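Local coordinates for filamentation induced by cAMP protein Fic (Desulfovibrio alaskensis, PDB 4RGL) that is of unassigned function but belongs to the Fic/DOC family, joining a mostly helical Fic core to a probable helix-turn-helix-like C-terminal domain, at residues H167-H176 / G193-W204. Sequence-based numbering, arbitrary orientation.
Sequences HPLVASCIFH and GRLWQTLILRNW
H167 turns the edge of its imidazole onto the face of the W204 indole, a T-shaped pair with ring planes at 82° and H167 CE1 3.4 Å from W204 CZ2. The same histidine is the N-cap of helix 168-182: its ND1 accepts from L169 N at 3.1 Å, the donor tilted from the ring plane, a capping bond that, with the W204 face, helps set how the ring is turned. P168 lies across the indole too, its CG over the five-membered ring in a CH-pi contact, while L169 CD2 touches W204 CZ3 at the far end of the six-membered ring.

From here the segments 168-176 and 193-202 run antiparallel, their axes 8.8 Å apart at closest approach. S172 faces Q197, with CB 3.7 Å from Q197 CG; its OG sits between backbone N and carbonyl carbon (chi1 66°), where it donates back to L169 O within its own helix. I200 is a knob in the hole formed by P168, A171, S172 and F175, its CD1 3.6 Å from F175 CB. The F175 ring meets W196 obliquely, CE1 against CD1.

The polar link is H176 ND1 to Q197 OE1, 2.7 Å but bent (138° at the hydrogen), the donor lying above the carbonyl plane. An extended Q197 chain carries the amide there, and G193 O lies over one imidazole face.

This antiparallel pair brackets the Fic signature HPFADGNGR, which runs into helix 189-202. Helix 238-257 packs against Q197 and L201 through M244 and L248, helix 150-163 covers F175 and I200, and helix 106-117 lies against W196, whose NE1 bonds to A103 O.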
ATOM      1  N   HIS A 167      -1.039  -2.869  22.835  1.00 85.10           N
ATOM      2  CA  HIS A 167      -0.351  -3.458  21.690  1.00 83.37           C
ATOM      3  C   HIS A 167      -0.449  -2.527  20.472  1.00 82.97           C
ATOM      4  O   HIS A 167      -1.477  -1.881  20.276  1.00 80.88           O
ATOM      5  CB  HIS A 167      -0.941  -4.844  21.367  1.00 84.26           C
ATOM      6  CG  HIS A 167      -0.164  -5.601  20.341  1.00 87.11           C
ATOM      7  ND1 HIS A 167      -0.415  -5.449  18.988  1.00 86.92           N
ATOM      8  CD2 HIS A 167       0.867  -6.462  20.500  1.00 90.11           C
ATOM      9  CE1 HIS A 167       0.459  -6.226  18.372  1.00 86.55           C
ATOM     10  NE2 HIS A 167       1.245  -6.865  19.243  1.00 88.83           N
ATOM     11  N   PRO A 168       0.622  -2.442  19.633  1.00 78.44           N
ATOM     12  CA  PRO A 168       0.576  -1.530  18.474  1.00 76.12           C
ATOM     13  C   PRO A 168      -0.736  -1.631  17.671  1.00 78.52           C
ATOM     14  O   PRO A 168      -1.278  -0.602  17.263  1.00 77.43           O
ATOM     15  CB  PRO A 168       1.764  -1.979  17.633  1.00 77.40           C
ATOM     16  CG  PRO A 168       2.739  -2.489  18.617  1.00 83.92           C
ATOM     17  CD  PRO A 168       1.944  -3.094  19.754  1.00 81.07           C
ATOM     18  N   LEU A 169      -1.255  -2.870  17.457  1.00 74.46           N
ATOM     19  CA  LEU A 169      -2.510  -3.080  16.714  1.00 72.54           C
ATOM     20  C   LEU A 169      -3.652  -2.269  17.326  1.00 75.19           C
ATOM     21  O   LEU A 169      -4.398  -1.614  16.600  1.00 73.22           O
ATOM     22  CB  LEU A 169      -2.883  -4.576  16.684  1.00 73.28           C
ATOM     23  CG  LEU A 169      -1.998  -5.469  15.819  1.00 77.89           C
ATOM     24  CD1 LEU A 169      -2.268  -6.934  16.097  1.00 79.60           C
ATOM     25  CD2 LEU A 169      -2.186  -5.166  14.342  1.00 77.54           C
ATOM     26  N   VAL A 170      -3.754  -2.268  18.667  1.00 72.83           N
ATOM     27  CA  VAL A 170      -4.794  -1.525  19.383  1.00 72.48           C
ATOM     28  C   VAL A 170      -4.431  -0.034  19.437  1.00 75.89           C
ATOM     29  O   VAL A 170      -5.274   0.815  19.156  1.00 74.93           O
ATOM     30  CB  VAL A 170      -5.014  -2.101  20.812  1.00 78.23           C
ATOM     31  CG1 VAL A 170      -6.091  -1.317  21.560  1.00 78.25           C
ATOM     32  CG2 VAL A 170      -5.366  -3.585  20.754  1.00 78.76           C
ATOM     33  N   ALA A 171      -3.160   0.277  19.776  1.00 73.32           N
ATOM     34  CA  ALA A 171      -2.675   1.653  19.910  1.00 73.00           C
ATOM     35  C   ALA A 171      -2.898   2.461  18.624  1.00 75.51           C
ATOM     36  O   ALA A 171      -3.269   3.634  18.701  1.00 74.70           O
ATOM     37  CB  ALA A 171      -1.200   1.653  20.274  1.00 74.99           C
ATOM     38  N   SER A 172      -2.693   1.822  17.432  1.00 71.37           N
ATOM     39  CA  SER A 172      -2.901   2.488  16.137  1.00 69.83           C
ATOM     40  C   SER A 172      -4.373   2.838  15.933  1.00 73.93           C
ATOM     41  O   SER A 172      -4.682   3.910  15.414  1.00 73.12           O
ATOM     42  CB  SER A 172      -2.411   1.607  14.993  1.00 73.01           C
ATOM     43  OG  SER A 172      -3.198   0.436  14.870  1.00 83.65           O
ATOM     44  N   CYS A 173      -5.281   1.947  16.362  1.00 71.63           N
ATOM     45  CA  CYS A 173      -6.718   2.182  16.247  1.00 71.72           C
ATOM     46  C   CYS A 173      -7.149   3.303  17.191  1.00 76.07           C
ATOM     47  O   CYS A 173      -7.929   4.174  16.794  1.00 74.60           O
ATOM     48  CB  CYS A 173      -7.499   0.901  16.518  1.00 73.14           C
ATOM     49  SG  CYS A 173      -7.191  -0.420  15.323  1.00 76.95           S
ATOM     50  N   ILE A 174      -6.654   3.275  18.453  1.00 74.06           N
ATOM     51  CA  ILE A 174      -6.996   4.295  19.450  1.00 74.45           C
ATOM     52  C   ILE A 174      -6.523   5.681  18.970  1.00 77.72           C
ATOM     53  O   ILE A 174      -7.287   6.652  19.040  1.00 76.99           O
ATOM     54  CB  ILE A 174      -6.393   3.945  20.841  1.00 79.08           C
ATOM     55  CG1 ILE A 174      -6.857   2.538  21.339  1.00 80.47           C
ATOM     56  CG2 ILE A 174      -6.716   5.031  21.864  1.00 80.01           C
ATOM     57  CD1 ILE A 174      -8.379   2.422  21.699  1.00 88.68           C
ATOM     58  N   PHE A 175      -5.271   5.765  18.457  1.00 73.75           N
ATOM     59  CA  PHE A 175      -4.721   7.025  17.955  1.00 72.98           C
ATOM     60  C   PHE A 175      -5.561   7.557  16.790  1.00 75.69           C
ATOM     61  O   PHE A 175      -5.916   8.733  16.779  1.00 74.39           O
ATOM     62  CB  PHE A 175      -3.259   6.851  17.522  1.00 74.77           C
ATOM     63  CG  PHE A 175      -2.589   8.144  17.108  1.00 75.86           C
ATOM     64  CD1 PHE A 175      -2.718   8.629  15.811  1.00 77.07           C
ATOM     65  CD2 PHE A 175      -1.842   8.881  18.017  1.00 78.87           C
ATOM     66  CE1 PHE A 175      -2.133   9.840  15.442  1.00 77.84           C
ATOM     67  CE2 PHE A 175      -1.241  10.085  17.639  1.00 81.50           C
ATOM     68  CZ  PHE A 175      -1.389  10.555  16.355  1.00 78.04           C
ATOM     69  N   HIS A 176      -5.886   6.677  15.813  1.00 72.23           N
ATOM     70  CA  HIS A 176      -6.712   7.032  14.647  1.00 70.96           C
ATOM     71  C   HIS A 176      -8.031   7.648  15.102  1.00 72.97           C
ATOM     72  O   HIS A 176      -8.435   8.685  14.589  1.00 72.53           O
ATOM     73  CB  HIS A 176      -6.980   5.770  13.784  1.00 71.94           C
ATOM     74  CG  HIS A 176      -7.451   6.060  12.382  1.00 74.72           C
ATOM     75  ND1 HIS A 176      -6.943   5.369  11.297  1.00 76.16           N
ATOM     76  CD2 HIS A 176      -8.357   6.963  11.938  1.00 76.28           C
ATOM     77  CE1 HIS A 176      -7.573   5.849  10.238  1.00 75.04           C
ATOM     78  NE2 HIS A 176      -8.418   6.823  10.572  1.00 75.40           N
ATOM     79  N   GLY A 193      -4.594  10.678   9.327  1.00 56.25           N
ATOM     80  CA  GLY A 193      -5.058   9.622  10.213  1.00 56.43           C
ATOM     81  C   GLY A 193      -4.614   8.254   9.746  1.00 60.80           C
ATOM     82  O   GLY A 193      -3.967   7.514  10.498  1.00 61.67           O
ATOM     83  N   ARG A 194      -4.872   7.944   8.451  1.00 55.56           N
ATOM     84  CA  ARG A 194      -4.489   6.663   7.845  1.00 54.58           C
ATOM     85  C   ARG A 194      -2.978   6.535   7.749  1.00 60.11           C
ATOM     86  O   ARG A 194      -2.441   5.437   7.940  1.00 61.17           O
ATOM     87  CB  ARG A 194      -5.118   6.517   6.462  1.00 51.11           C
ATOM     88  CG  ARG A 194      -6.615   6.561   6.513  1.00 57.39           C
ATOM     89  CD  ARG A 194      -7.239   6.567   5.161  1.00 63.60           C
ATOM     90  NE  ARG A 194      -8.550   7.197   5.214  1.00 73.71           N
ATOM     91  CZ  ARG A 194      -8.786   8.437   4.814  1.00 80.44           C
ATOM     92  NH1 ARG A 194      -7.850   9.120   4.176  1.00 59.88           N
ATOM     93  NH2 ARG A 194      -9.990   8.965   4.954  1.00 76.43           N
ATOM     94  N   LEU A 195      -2.277   7.661   7.490  1.00 55.89           N
ATOM     95  CA  LEU A 195      -0.825   7.656   7.410  1.00 55.52           C
ATOM     96  C   LEU A 195      -0.215   7.282   8.745  1.00 60.83           C
ATOM     97  O   LEU A 195       0.652   6.404   8.804  1.00 61.00           O
ATOM     98  CB  LEU A 195      -0.300   9.025   6.953  1.00 55.29           C
ATOM     99  CG  LEU A 195       1.242   9.193   6.981  1.00 60.20           C
ATOM    100  CD1 LEU A 195       1.918   8.305   5.931  1.00 59.48           C
ATOM    101  CD2 LEU A 195       1.630  10.629   6.777  1.00 62.56           C
ATOM    102  N   TRP A 196      -0.673   7.928   9.832  1.00 57.95           N
ATOM    103  CA  TRP A 196      -0.078   7.720  11.141  1.00 58.50           C
ATOM    104  C   TRP A 196      -0.439   6.338  11.697  1.00 61.27           C
ATOM    105  O   TRP A 196       0.389   5.727  12.371  1.00 62.52           O
ATOM    106  CB  TRP A 196      -0.487   8.825  12.114  1.00 57.56           C
ATOM    107  CG  TRP A 196       0.688   9.477  12.784  1.00 59.34           C
ATOM    108  CD1 TRP A 196       0.997   9.438  14.112  1.00 63.38           C
ATOM    109  CD2 TRP A 196       1.821  10.065  12.129  1.00 59.20           C
ATOM    110  NE1 TRP A 196       2.189  10.083  14.338  1.00 63.55           N
ATOM    111  CE2 TRP A 196       2.740  10.436  13.133  1.00 64.36           C
ATOM    112  CE3 TRP A 196       2.138  10.341  10.784  1.00 59.43           C
ATOM    113  CZ2 TRP A 196       3.940  11.089  12.842  1.00 64.67           C
ATOM    114  CZ3 TRP A 196       3.344  10.952  10.496  1.00 61.39           C
ATOM    115  CH2 TRP A 196       4.223  11.334  11.514  1.00 63.72           C
ATOM    116  N   GLN A 197      -1.612   5.790  11.315  1.00 55.46           N
ATOM    117  CA  GLN A 197      -1.944   4.419  11.696  1.00 54.92           C
ATOM    118  C   GLN A 197      -0.949   3.435  11.047  1.00 59.83           C
ATOM    119  O   GLN A 197      -0.410   2.567  11.732  1.00 60.54           O
ATOM    120  CB  GLN A 197      -3.381   4.068  11.315  1.00 54.85           C
ATOM    121  CG  GLN A 197      -3.735   2.619  11.650  1.00 62.66           C
ATOM    122  CD  GLN A 197      -5.146   2.279  11.315  1.00 75.59           C
ATOM    123  OE1 GLN A 197      -6.091   2.876  11.833  1.00 68.98           O
ATOM    124  NE2 GLN A 197      -5.325   1.193  10.577  1.00 70.84           N
ATOM    125  N   THR A 198      -0.625   3.653   9.751  1.00 56.39           N
ATOM    126  CA  THR A 198       0.380   2.858   9.041  1.00 56.67           C
ATOM    127  C   THR A 198       1.761   3.015   9.715  1.00 63.85           C
ATOM    128  O   THR A 198       2.523   2.048   9.791  1.00 65.37           O
ATOM    129  CB  THR A 198       0.436   3.271   7.554  1.00 61.12           C
ATOM    130  OG1 THR A 198      -0.877   3.204   6.995  1.00 63.95           O
ATOM    131  CG2 THR A 198       1.382   2.404   6.746  1.00 57.12           C
ATOM    132  N   LEU A 199       2.065   4.227  10.235  1.00 60.89           N
ATOM    133  CA  LEU A 199       3.354   4.483  10.877  1.00 61.89           C
ATOM    134  C   LEU A 199       3.455   3.735  12.192  1.00 67.80           C
ATOM    135  O   LEU A 199       4.452   3.058  12.429  1.00 68.84           O
ATOM    136  CB  LEU A 199       3.575   5.996  11.097  1.00 61.95           C
ATOM    137  CG  LEU A 199       4.977   6.394  11.619  1.00 67.21           C
ATOM    138  CD1 LEU A 199       6.083   5.938  10.658  1.00 66.68           C
ATOM    139  CD2 LEU A 199       5.063   7.855  11.837  1.00 69.59           C
ATOM    140  N   ILE A 200       2.390   3.793  13.024  1.00 64.89           N
ATOM    141  CA  ILE A 200       2.355   3.073  14.304  1.00 66.21           C
ATOM    142  C   ILE A 200       2.517   1.542  14.058  1.00 70.68           C
ATOM    143  O   ILE A 200       3.228   0.872  14.814  1.00 71.51           O
ATOM    144  CB  ILE A 200       1.047   3.394  15.088  1.00 69.00           C
ATOM    145  CG1 ILE A 200       0.959   4.903  15.407  1.00 68.95           C
ATOM    146  CG2 ILE A 200       0.953   2.555  16.374  1.00 71.57           C
ATOM    147  CD1 ILE A 200      -0.382   5.360  15.939  1.00 73.81           C
ATOM    148  N   LEU A 201       1.932   1.022  12.945  1.00 66.41           N
ATOM    149  CA  LEU A 201       2.032  -0.404  12.615  1.00 66.54           C
ATOM    150  C   LEU A 201       3.424  -0.762  12.062  1.00 73.72           C
ATOM    151  O   LEU A 201       3.954  -1.820  12.403  1.00 74.87           O
ATOM    152  CB  LEU A 201       0.947  -0.825  11.613  1.00 64.68           C
ATOM    153  CG  LEU A 201      -0.507  -0.795  12.133  1.00 68.27           C
ATOM    154  CD1 LEU A 201      -1.462  -1.304  11.086  1.00 66.69           C
ATOM    155  CD2 LEU A 201      -0.658  -1.614  13.414  1.00 71.03           C
ATOM    156  N   ARG A 202       4.028   0.117  11.215  1.00 70.71           N
ATOM    157  CA  ARG A 202       5.344  -0.205  10.653  1.00 71.45           C
ATOM    158  C   ARG A 202       6.465   0.016  11.696  1.00 78.44           C
ATOM    159  O   ARG A 202       7.526  -0.601  11.587  1.00 79.04           O
ATOM    160  CB  ARG A 202       5.634   0.583   9.370  1.00 69.85           C
ATOM    161  CG  ARG A 202       5.895   2.047   9.567  1.00 80.87           C
ATOM    162  CD  ARG A 202       6.734   2.587   8.429  1.00 88.54           C
ATOM    163  NE  ARG A 202       8.140   2.192   8.558  1.00 92.92           N
ATOM    164  CZ  ARG A 202       9.009   2.207   7.554  1.00 98.84           C
ATOM    165  NH1 ARG A 202       8.603   2.490   6.321  1.00 88.60           N
ATOM    166  NH2 ARG A 202      10.272   1.861   7.758  1.00 72.20           N
ATOM    167  N   ASN A 203       6.196   0.827  12.752  1.00 76.82           N
ATOM    168  CA  ASN A 203       7.148   0.984  13.863  1.00 79.08           C
ATOM    169  C   ASN A 203       7.214  -0.308  14.678  1.00 84.58           C
ATOM    170  O   ASN A 203       8.199  -0.552  15.374  1.00 86.65           O
ATOM    171  CB  ASN A 203       6.765   2.177  14.757  1.00 81.94           C
ATOM    172  CG  ASN A 203       7.056   3.545  14.132  1.00 98.43           C
ATOM    173  OD1 ASN A 203       7.570   3.657  13.005  1.00 86.12           O
ATOM    174  ND2 ASN A 203       6.769   4.612  14.878  1.00 87.82           N
ATOM    175  N   TRP A 204       6.182  -1.167  14.534  1.00 80.07           N
ATOM    176  CA  TRP A 204       6.137  -2.491  15.151  1.00 80.75           C
ATOM    177  C   TRP A 204       6.664  -3.544  14.176  1.00 83.92           C
ATOM    178  O   TRP A 204       7.601  -4.277  14.500  1.00 84.78           O
ATOM    179  CB  TRP A 204       4.694  -2.827  15.594  1.00 78.78           C
ATOM    180  CG  TRP A 204       4.474  -4.272  15.949  1.00 80.47           C
ATOM    181  CD1 TRP A 204       5.172  -5.005  16.861  1.00 85.30           C
ATOM    182  CD2 TRP A 204       3.360  -5.085  15.551  1.00 79.50           C
ATOM    183  NE1 TRP A 204       4.636  -6.268  16.960  1.00 85.15           N
ATOM    184  CE2 TRP A 204       3.507  -6.336  16.187  1.00 84.61           C
ATOM    185  CE3 TRP A 204       2.261  -4.884  14.702  1.00 78.96           C
ATOM    186  CZ2 TRP A 204       2.609  -7.390  15.983  1.00 83.67           C
ATOM    187  CZ3 TRP A 204       1.380  -5.934  14.491  1.00 80.29           C
ATOM    188  CH2 TRP A 204       1.555  -7.166  15.134  1.00 82.41           C
TER